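Local coordinates for protein TonB-dependent siderophore receptor (Pseudomonas aeruginosa 39016, PDB 5NEC) that probably carries ferric siderophores and siderophore-drug conjugates across the bacterial outer membrane by TonB-dependent transport through a plugged beta-barrel, at residues Arg173-Leu178 with Asn192-Asp197; Ala659-Lys664 with Asp677-Asp682; Pro240-Pro245 with Asn267-Thr272. All blocks are in the same frame, centred on the assembly; numbering follows the deposited sequence.

Contact 1 of 3, residues Arg173-Leu178 with Asn192-Asp197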
loop_
_atom_site.group_PDB
_atom_site.type_symbol
_atom_site.label_atom_id
_atom_site.label_comp_id
_atom_site.label_asym_id
_atom_site.label_seq_id
_atom_site.Cartn_x
_atom_site.Cartn_y
_atom_site.Cartn_z
ATOM N N ARG A 173 11.899 13.851 11.544
ATOM C CA ARG A 173 11.747 12.400 11.631
ATOM C C ARG A 173 12.955 11.780 12.339
ATOM O O ARG A 173 14.105 12.041 11.964
ATOM C CB ARG A 173 11.633 11.820 10.225
ATOM C CG ARG A 173 11.392 10.314 10.166
ATOM C CD ARG A 173 11.211 9.822 8.741
ATOM N NE ARG A 173 11.022 8.371 8.684
ATOM C CZ ARG A 173 9.855 7.716 8.676
ATOM N NH1 ARG A 173 8.685 8.338 8.732
ATOM N NH2 ARG A 173 9.861 6.395 8.589
ATOM N N TYR A 174 12.686 10.962 13.350
ATOM C CA TYR A 174 13.721 10.328 14.173
ATOM C C TYR A 174 13.462 8.836 14.179
ATOM O O TYR A 174 12.337 8.411 14.467
ATOM C CB TYR A 174 13.690 10.892 15.601
ATOM C CG TYR A 174 13.739 12.408 15.649
ATOM C CD1 TYR A 174 14.952 13.079 15.669
ATOM C CD2 TYR A 174 12.574 13.161 15.645
ATOM C CE1 TYR A 174 15.012 14.460 15.697
ATOM C CE2 TYR A 174 12.613 14.549 15.686
ATOM C CZ TYR A 174 13.839 15.190 15.720
ATOM O OH TYR A 174 13.921 16.560 15.734
ATOM N N THR A 175 14.474 8.041 13.816
ATOM C CA THR A 175 14.356 6.579 13.880
ATOM C C THR A 175 15.531 5.970 14.632
ATOM O O THR A 175 16.619 6.526 14.676
ATOM C CB THR A 175 14.260 5.914 12.491
ATOM O OG1 THR A 175 15.361 6.326 11.691
ATOM C CG2 THR A 175 12.998 6.295 11.777
ATOM N N LEU A 176 15.275 4.813 15.223
ATOM C CA LEU A 176 16.273 4.055 15.943
ATOM C C LEU A 176 15.965 2.590 15.677
ATOM O O LEU A 176 14.813 2.202 15.730
ATOM C CB LEU A 176 16.213 4.403 17.430
ATOM C CG LEU A 176 17.438 4.031 18.292
ATOM C CD1 LEU A 176 17.628 4.985 19.466
ATOM C CD2 LEU A 176 17.354 2.591 18.782
ATOM N N ASP A 177 16.988 1.807 15.344
ATOM C CA ASP A 177 16.848 0.377 14.991
ATOM C C ASP A 177 18.021 -0.374 15.649
ATOM O O ASP A 177 19.127 -0.438 15.108
ATOM C CB ASP A 177 16.815 0.192 13.459
ATOM C CG ASP A 177 16.519 -1.258 13.014
ATOM O OD1 ASP A 177 16.149 -2.131 13.836
ATOM O OD2 ASP A 177 16.655 -1.540 11.795
ATOM N N LEU A 178 17.745 -0.909 16.838
ATOM C CA LEU A 178 18.720 -1.580 17.699
ATOM C C LEU A 178 18.457 -3.078 17.726
ATOM O O LEU A 178 17.334 -3.464 17.986
ATOM C CB LEU A 178 18.577 -1.013 19.108
ATOM C CG LEU A 178 19.414 -1.666 20.200
ATOM C CD1 LEU A 178 19.981 -0.605 21.114
ATOM C CD2 LEU A 178 18.623 -2.703 20.995
ATOM N N ASN A 192 12.629 -1.150 17.244
ATOM C CA ASN A 192 12.515 -0.060 16.266
ATOM C C ASN A 192 11.619 1.022 16.852
ATOM O O ASN A 192 10.509 0.735 17.289
ATOM C CB ASN A 192 11.933 -0.546 14.938
ATOM C CG ASN A 192 12.990 -1.064 14.002
ATOM O OD1 ASN A 192 13.483 -0.333 13.146
ATOM N ND2 ASN A 192 13.372 -2.325 14.174
ATOM N N LEU A 193 12.111 2.258 16.842
ATOM C CA LEU A 193 11.382 3.414 17.331
ATOM C C LEU A 193 11.217 4.446 16.231
ATOM O O LEU A 193 12.090 4.571 15.378
ATOM C CB LEU A 193 12.153 4.046 18.477
ATOM C CG LEU A 193 12.370 3.179 19.705
ATOM C CD1 LEU A 193 13.150 3.981 20.727
ATOM C CD2 LEU A 193 11.047 2.671 20.280
ATOM N N LEU A 194 10.117 5.205 16.294
ATOM C CA LEU A 194 9.807 6.246 15.301
ATOM C C LEU A 194 9.126 7.452 15.932
ATOM O O LEU A 194 8.220 7.304 16.721
ATOM C CB LEU A 194 8.892 5.690 14.196
ATOM C CG LEU A 194 8.244 6.722 13.258
ATOM C CD1 LEU A 194 9.287 7.370 12.364
ATOM C CD2 LEU A 194 7.156 6.102 12.408
ATOM N N LYS A 195 9.552 8.648 15.543
ATOM C CA LYS A 195 8.811 9.884 15.809
ATOM C C LYS A 195 8.838 10.701 14.519
ATOM O O LYS A 195 9.922 10.967 13.988
ATOM C CB LYS A 195 9.461 10.647 16.958
ATOM C CG LYS A 195 8.731 11.904 17.413
ATOM C CD LYS A 195 9.504 12.567 18.556
ATOM C CE LYS A 195 8.977 13.941 18.918
ATOM N NZ LYS A 195 7.543 13.866 19.301
ATOM N N HIS A 196 7.654 11.062 14.006
ATOM C CA HIS A 196 7.524 11.766 12.724
ATOM C C HIS A 196 6.490 12.900 12.808
ATOM O O HIS A 196 5.343 12.678 13.175
ATOM C CB HIS A 196 7.140 10.771 11.622
ATOM C CG HIS A 196 7.047 11.381 10.254
ATOM N ND1 HIS A 196 8.120 11.446 9.396
ATOM C CD2 HIS A 196 6.012 11.959 9.600
ATOM C CE1 HIS A 196 7.753 12.030 8.270
ATOM N NE2 HIS A 196 6.480 12.362 8.373
ATOM N N ASP A 197 6.935 14.107 12.490
ATOM C CA ASP A 197 6.088 15.283 12.370
ATOM C C ASP A 197 6.485 16.009 11.085
ATOM O O ASP A 197 7.655 16.052 10.718
ATOM C CB ASP A 197 6.258 16.210 13.580
ATOM C CG ASP A 197 5.810 15.566 14.859
ATOM O OD1 ASP A 197 6.595 14.822 15.469
ATOM O OD2 ASP A 197 4.655 15.778 15.271
#
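Tyr174 and Lys195 face each other as an antiparallel hydrogen-bonded pair in a beta hairpin of the barrel wall, where strands 172-182 and 187-200 run side by side. Four backbone bonds join the segments, two between Tyr174 and Lys195 and two between Leu176 and Leu193; the shortest is Tyr174 N to Lys195 O, 2.8 Å. Weaker CA-H...O contacts fill the intervals, as from Arg173 CA to Lys195 O at 3.3 Å.

Tyr174, Leu176, Leu193 and Lys195 share one face of the wall. Their contact across the strands stays near the backbone: Leu176 CB lies 4.2 Å from Leu193 CB.

The other face is mostly polar, with Leu194 among its residues, and reaches the plug. Arg173 leaves the strand with CG anti to its N (chi1 -177°) and runs on extended past the ring of His196, its guanidinium turned 70° from that ring; Leu194 CD1 covers one guanidinium face, while Glu120 of the plug forms a salt bridge at NH2. Asp177 and Asn192 lie alongside each other, and Asp177 OD2 has salt bridges to Arg190 and Lys152. Between the two side chains, Asn192 ND2 gives Asp177 OD1 a weak, bent bond of 2.8 Å, with 121° at the hydrogen.

Contact 2 of 3, residues Ala659-Lys664 with Asp677-Asp682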
loop_
_atom_site.group_PDB
_atom_site.type_symbol
_atom_site.label_atom_id
_atom_site.label_comp_id
_atom_site.label_asym_id
_atom_site.label_seq_id
_atom_site.Cartn_x
_atom_site.Cartn_y
_atom_site.Cartn_z
ATOM N N ALA A 659 12.323 9.372 -12.486
ATOM C CA ALA A 659 11.312 9.964 -13.343
ATOM C C ALA A 659 10.092 9.056 -13.273
ATOM O O ALA A 659 10.206 7.838 -13.452
ATOM C CB ALA A 659 11.814 10.065 -14.768
ATOM N N PHE A 660 8.926 9.648 -13.007
ATOM C CA PHE A 660 7.698 8.880 -12.851
ATOM C C PHE A 660 6.623 9.495 -13.723
ATOM O O PHE A 660 6.365 10.683 -13.615
ATOM C CB PHE A 660 7.268 8.872 -11.380
ATOM C CG PHE A 660 8.369 8.480 -10.431
ATOM C CD1 PHE A 660 8.652 7.149 -10.192
ATOM C CD2 PHE A 660 9.147 9.450 -9.802
ATOM C CE1 PHE A 660 9.679 6.783 -9.329
ATOM C CE2 PHE A 660 10.176 9.094 -8.946
ATOM C CZ PHE A 660 10.448 7.757 -8.712
ATOM N N TYR A 661 6.019 8.696 -14.595
ATOM C CA TYR A 661 4.855 9.126 -15.367
ATOM C C TYR A 661 3.608 8.328 -14.946
ATOM O O TYR A 661 3.672 7.111 -14.740
ATOM C CB TYR A 661 5.121 9.003 -16.877
ATOM C CG TYR A 661 3.909 9.301 -17.725
ATOM C CD1 TYR A 661 3.555 10.614 -18.031
ATOM C CD2 TYR A 661 3.089 8.266 -18.198
ATOM C CE1 TYR A 661 2.441 10.892 -18.795
ATOM C CE2 TYR A 661 1.971 8.535 -18.968
ATOM C CZ TYR A 661 1.659 9.854 -19.264
ATOM O OH TYR A 661 0.550 10.142 -20.010
ATOM N N VAL A 662 2.486 9.025 -14.794
ATOM C CA VAL A 662 1.183 8.380 -14.603
ATOM C C VAL A 662 0.199 9.053 -15.561
ATOM O O VAL A 662 0.067 10.260 -15.545
ATOM C CB VAL A 662 0.666 8.490 -13.141
ATOM C CG1 VAL A 662 -0.726 7.894 -13.013
ATOM C CG2 VAL A 662 1.606 7.801 -12.173
ATOM N N ASP A 663 -0.486 8.246 -16.366
ATOM C CA ASP A 663 -1.495 8.698 -17.343
ATOM C C ASP A 663 -2.722 9.219 -16.582
ATOM O O ASP A 663 -2.800 9.085 -15.359
ATOM C CB ASP A 663 -1.877 7.495 -18.221
ATOM C CG ASP A 663 -2.432 7.861 -19.570
ATOM O OD1 ASP A 663 -2.977 8.971 -19.751
ATOM O OD2 ASP A 663 -2.338 6.987 -20.463
ATOM N N LYS A 664 -3.682 9.810 -17.285
ATOM C CA LYS A 664 -4.913 10.254 -16.637
ATOM C C LYS A 664 -5.606 9.070 -15.925
ATOM O O LYS A 664 -5.401 7.906 -16.278
ATOM C CB LYS A 664 -5.850 10.951 -17.633
ATOM C CG LYS A 664 -6.598 10.035 -18.596
ATOM C CD LYS A 664 -7.560 10.809 -19.509
ATOM C CE LYS A 664 -6.823 11.684 -20.517
ATOM N NZ LYS A 664 -7.775 12.527 -21.287
ATOM N N ASP A 677 -2.885 13.362 -16.414
ATOM C CA ASP A 677 -1.568 12.755 -16.404
ATOM C C ASP A 677 -0.500 13.745 -15.946
ATOM O O ASP A 677 -0.735 14.961 -15.979
ATOM C CB ASP A 677 -1.220 12.164 -17.790
ATOM C CG ASP A 677 -0.965 13.224 -18.875
ATOM O OD1 ASP A 677 -1.531 14.323 -18.820
ATOM O OD2 ASP A 677 -0.198 12.934 -19.819
ATOM N N TYR A 678 0.657 13.228 -15.514
ATOM C CA TYR A 678 1.768 14.071 -15.061
ATOM C C TYR A 678 3.098 13.325 -15.100
ATOM O O TYR A 678 3.143 12.085 -15.066
ATOM C CB TYR A 678 1.533 14.575 -13.633
ATOM C CG TYR A 678 1.534 13.452 -12.611
ATOM C CD1 TYR A 678 0.384 12.708 -12.371
ATOM C CD2 TYR A 678 2.704 13.095 -11.921
ATOM C CE1 TYR A 678 0.381 11.670 -11.454
ATOM C CE2 TYR A 678 2.709 12.058 -11.015
ATOM C CZ TYR A 678 1.546 11.347 -10.789
ATOM O OH TYR A 678 1.539 10.321 -9.881
ATOM N N TRP A 679 4.163 14.122 -15.156
ATOM C CA TRP A 679 5.541 13.697 -14.991
ATOM C C TRP A 679 6.014 14.251 -13.663
ATOM O O TRP A 679 5.762 15.413 -13.352
ATOM C CB TRP A 679 6.424 14.271 -16.117
ATOM C CG TRP A 679 6.390 13.450 -17.354
ATOM C CD1 TRP A 679 5.633 13.668 -18.471
ATOM C CD2 TRP A 679 7.141 12.251 -17.600
ATOM N NE1 TRP A 679 5.869 12.675 -19.400
ATOM C CE2 TRP A 679 6.786 11.791 -18.887
ATOM C CE3 TRP A 679 8.064 11.510 -16.846
ATOM C CZ2 TRP A 679 7.332 10.637 -19.445
ATOM C CZ3 TRP A 679 8.610 10.363 -17.402
ATOM C CH2 TRP A 679 8.240 9.938 -18.697
ATOM N N ARG A 680 6.693 13.429 -12.875
ATOM C CA ARG A 680 7.353 13.889 -11.654
ATOM C C ARG A 680 8.807 13.457 -11.706
ATOM O O ARG A 680 9.104 12.334 -12.119
ATOM C CB ARG A 680 6.670 13.289 -10.429
ATOM C CG ARG A 680 7.463 13.439 -9.137
ATOM C CD ARG A 680 6.815 12.720 -7.976
ATOM N NE ARG A 680 7.734 12.652 -6.847
ATOM C CZ ARG A 680 7.430 12.240 -5.613
ATOM N NH1 ARG A 680 6.206 11.849 -5.280
ATOM N NH2 ARG A 680 8.374 12.223 -4.683
ATOM N N TYR A 681 9.702 14.336 -11.264
ATOM C CA TYR A 681 11.126 13.997 -11.184
ATOM C C TYR A 681 11.633 14.186 -9.763
ATOM O O TYR A 681 11.232 15.125 -9.095
ATOM C CB TYR A 681 11.956 14.814 -12.190
ATOM C CG TYR A 681 11.537 14.607 -13.638
ATOM C CD1 TYR A 681 10.539 15.400 -14.208
ATOM C CD2 TYR A 681 12.132 13.625 -14.441
ATOM C CE1 TYR A 681 10.135 15.227 -15.523
ATOM C CE2 TYR A 681 11.739 13.443 -15.764
ATOM C CZ TYR A 681 10.728 14.255 -16.292
ATOM O OH TYR A 681 10.307 14.115 -17.602
ATOM N N ASP A 682 12.485 13.264 -9.312
ATOM C CA ASP A 682 13.121 13.298 -7.993
ATOM C C ASP A 682 14.646 13.269 -8.140
ATOM O O ASP A 682 15.151 12.698 -9.098
ATOM C CB ASP A 682 12.705 12.063 -7.203
ATOM C CG ASP A 682 11.232 12.070 -6.787
ATOM O OD1 ASP A 682 10.525 13.101 -6.933
ATOM O OD2 ASP A 682 10.771 11.026 -6.281
#
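Asp682 OD1 is gripped by three donors, while the other oxygen of the carboxylate, OD2, comes within 3.3 Å of Phe660 CE2 across the strand pair. Arg680 NE meets Asp682 OD1 in a salt bridge of 2.8 Å, nearly in the guanidinium plane; Arg680 NH2 adds a weak bond and the backbone N of Asn701 a third. Asp682 OD2 has a second salt bridge, to Arg75 of the plug. On this same side Val662 and Tyr678 run alongside, pointing the same way, and Val662 CB rests 3.6 Å from Tyr678 CE1.

On the reverse side Trp679 receives Tyr661 over one face. Tyr661 CB stands 3.5 Å from the centroid of the six-membered ring and almost on its normal, a CH-pi contact; the phenol ring lies farther along, inclined at 45° to the indole. Tyr681 OH lies above the opposite face, toward its rim, so the indole has a tyrosine atom on each side. Ala659 CB completes this aromatic side, 3.5 Å from Tyr681 CE2. Tyr661 OH donates to Asp677 OD2 at 2.9 Å, using the anti lone pair of that oxygen, with the ring and carboxylate planes almost perpendicular.

Paired backbone bonds join Phe660 with Arg680 and Val662 with Tyr678. This hairpin of strands 653-666 and 674-688 is flanked in the barrel wall by strand 639-650, bonded to Ala659 and Tyr661, and by strand 693-700, whose Gln700 touches Arg680 and Asp682.

Contact 3 of 3, residues Pro240-Pro245 with Asn267-Thr272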
loop_
_atom_site.group_PDB
_atom_site.type_symbol
_atom_site.label_atom_id
_atom_site.label_comp_id
_atom_site.label_asym_id
_atom_site.label_seq_id
_atom_site.Cartn_x
_atom_site.Cartn_y
_atom_site.Cartn_z
ATOM N N PRO A 240 -6.267 16.487 8.625
ATOM C CA PRO A 240 -6.559 15.858 7.338
ATOM C C PRO A 240 -6.821 16.861 6.224
ATOM O O PRO A 240 -7.535 17.865 6.429
ATOM C CB PRO A 240 -7.865 15.111 7.600
ATOM C CG PRO A 240 -8.543 15.855 8.702
ATOM C CD PRO A 240 -7.434 16.439 9.535
ATOM N N ASP A 241 -6.288 16.554 5.041
ATOM C CA ASP A 241 -6.504 17.369 3.850
ATOM C C ASP A 241 -7.964 17.312 3.361
ATOM O O ASP A 241 -8.676 16.340 3.598
ATOM C CB ASP A 241 -5.549 16.945 2.722
ATOM C CG ASP A 241 -5.261 18.080 1.738
ATOM O OD1 ASP A 241 -6.083 19.022 1.574
ATOM O OD2 ASP A 241 -4.202 18.031 1.115
ATOM N N SER A 242 -8.396 18.383 2.698
ATOM C CA SER A 242 -9.728 18.473 2.094
ATOM C C SER A 242 -9.699 17.977 0.649
ATOM O O SER A 242 -10.731 17.555 0.109
ATOM C CB SER A 242 -10.243 19.935 2.112
ATOM O OG SER A 242 -9.396 20.823 1.375
ATOM N N GLY A 243 -8.528 18.055 0.019
ATOM C CA GLY A 243 -8.437 17.948 -1.439
ATOM C C GLY A 243 -9.071 19.152 -2.130
ATOM O O GLY A 243 -9.382 20.159 -1.495
ATOM N N ILE A 244 -9.249 19.002 -3.439
ATOM C CA ILE A 244 -9.622 20.062 -4.355
ATOM C C ILE A 244 -10.836 19.558 -5.104
ATOM O O ILE A 244 -10.825 18.427 -5.613
ATOM C CB ILE A 244 -8.482 20.335 -5.352
ATOM C CG1 ILE A 244 -7.182 20.683 -4.612
ATOM C CG2 ILE A 244 -8.842 21.446 -6.347
ATOM C CD1 ILE A 244 -7.270 21.914 -3.727
ATOM N N PRO A 245 -11.906 20.376 -5.165
ATOM C CA PRO A 245 -13.107 19.917 -5.863
ATOM C C PRO A 245 -12.929 19.774 -7.387
ATOM O O PRO A 245 -12.129 20.494 -8.007
ATOM C CB PRO A 245 -14.136 21.019 -5.562
ATOM C CG PRO A 245 -13.326 22.228 -5.262
ATOM C CD PRO A 245 -12.045 21.751 -4.660
ATOM N N ASN A 267 -4.543 26.040 -1.390
ATOM C CA ASN A 267 -5.924 26.107 -0.909
ATOM C C ASN A 267 -6.349 24.841 -0.143
ATOM O O ASN A 267 -6.302 23.721 -0.670
ATOM C CB ASN A 267 -6.902 26.307 -2.065
ATOM C CG ASN A 267 -6.973 27.744 -2.559
ATOM O OD1 ASN A 267 -6.119 28.562 -2.265
ATOM N ND2 ASN A 267 -8.020 28.049 -3.319
ATOM N N PHE A 268 -6.791 25.061 1.088
ATOM C CA PHE A 268 -7.337 24.052 1.971
ATOM C C PHE A 268 -8.757 24.496 2.379
ATOM O O PHE A 268 -8.954 25.582 2.933
ATOM C CB PHE A 268 -6.370 23.913 3.171
ATOM C CG PHE A 268 -6.874 23.045 4.287
ATOM C CD1 PHE A 268 -7.319 21.753 4.037
ATOM C CD2 PHE A 268 -6.892 23.514 5.591
ATOM C CE1 PHE A 268 -7.795 20.952 5.059
ATOM C CE2 PHE A 268 -7.361 22.716 6.620
ATOM C CZ PHE A 268 -7.806 21.433 6.352
ATOM N N TYR A 269 -9.744 23.660 2.096
ATOM C CA TYR A 269 -11.149 23.991 2.382
ATOM C C TYR A 269 -11.646 23.498 3.752
ATOM O O TYR A 269 -12.784 23.773 4.130
ATOM C CB TYR A 269 -12.053 23.482 1.239
ATOM C CG TYR A 269 -11.654 24.151 -0.053
ATOM C CD1 TYR A 269 -12.046 25.473 -0.331
ATOM C CD2 TYR A 269 -10.790 23.522 -0.944
ATOM C CE1 TYR A 269 -11.636 26.117 -1.487
ATOM C CE2 TYR A 269 -10.379 24.168 -2.103
ATOM C CZ TYR A 269 -10.816 25.464 -2.359
ATOM O OH TYR A 269 -10.414 26.093 -3.490
ATOM N N GLY A 270 -10.788 22.804 4.498
ATOM C CA GLY A 270 -11.140 22.317 5.825
ATOM C C GLY A 270 -10.938 23.355 6.915
ATOM O O GLY A 270 -10.669 24.529 6.642
ATOM N N LEU A 271 -11.053 22.887 8.155
ATOM C CA LEU A 271 -11.140 23.723 9.331
ATOM C C LEU A 271 -10.192 23.218 10.406
ATOM O O LEU A 271 -10.387 22.134 10.956
ATOM C CB LEU A 271 -12.547 23.665 9.880
ATOM C CG LEU A 271 -13.602 24.368 9.040
ATOM C CD1 LEU A 271 -15.007 23.899 9.449
ATOM C CD2 LEU A 271 -13.449 25.874 9.152
ATOM N N THR A 272 -9.179 24.016 10.718
ATOM C CA THR A 272 -8.221 23.681 11.777
ATOM C C THR A 272 -8.866 23.551 13.151
ATOM O O THR A 272 -8.398 22.775 13.961
ATOM C CB THR A 272 -7.059 24.693 11.852
ATOM O OG1 THR A 272 -7.578 26.027 11.908
ATOM C CG2 THR A 272 -6.190 24.552 10.641
#
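The Phe268 ring has the backbone N of Gly270 over the centre of one face, 3.5 Å above its plane, and the backbone N of Ser242 at its edge, in plane. Chi1 of 172° swings the ring away from its own backbone N and lays it against the backbone of Pro240 to Ser242, where Phe268 CE1 comes within 3.4 Å of Pro240 O. The Tyr269 ring is met differently: Gly243 O lies in plane at its edge, 3.7 Å from Tyr269 CD2, and Ile244 CD1 also comes up near that plane. Pro245 crosses the tyrosine at about a right angle, its CD 3.9 Å from Tyr269 CE2.

Between the two rings sits the hydroxyl of Ser242. Tyr269 N donates to Ser242 OG at 2.9 Å in a fairly straight bond, with 161° at the hydrogen, and Ser242 OG in turn donates to Gly243 O, in the carbonyl plane and on a lone pair. With chi1 at 61°, OG sits between the backbone N and carbonyl carbon of its own residue, which brings both partners within its range. The buried hydroxyl thus relays a backbone N-H of one loop to a backbone carbonyl of the other.

Asp241 OD1 closes the turn by accepting Gly243 N at 3.1 Å, from above the carboxylate plane. Asp241 OD2 pairs with Arg203, which also donates to Asn267 O and so bridges the segments. Tyr269 OH is bonded to Leu406 O, while Ile244 in strand 244-245 bonds by its backbone to Ala717 of the antiparallel strand 716-719. The arrangement is an Asx turn, Asp241 to Gly243, locked by a serine hydroxyl onto a neighbouring coil where a barrel strand gives way to a long loop.

Following the chain from the N terminus, the plug comes first and the barrel strands after it. Contact 1 closes a short hairpin early in the wall, with 13 residues between its segments. Contact 3 follows, closing a longer excursion of 21 residues between strands 225-238 and 276-291. Contact 2 closes another hairpin near the C-terminal end of the barrel. The three succeed one another, neither nesting nor crossing, and their nearest atoms remain about 13 Å apart. Contacts 1 and 2 illustrate wall building by adjacent antiparallel strands, each with a salt bridge to the plug; contact 3 instead gathers loop segments beyond the end of a wall strand.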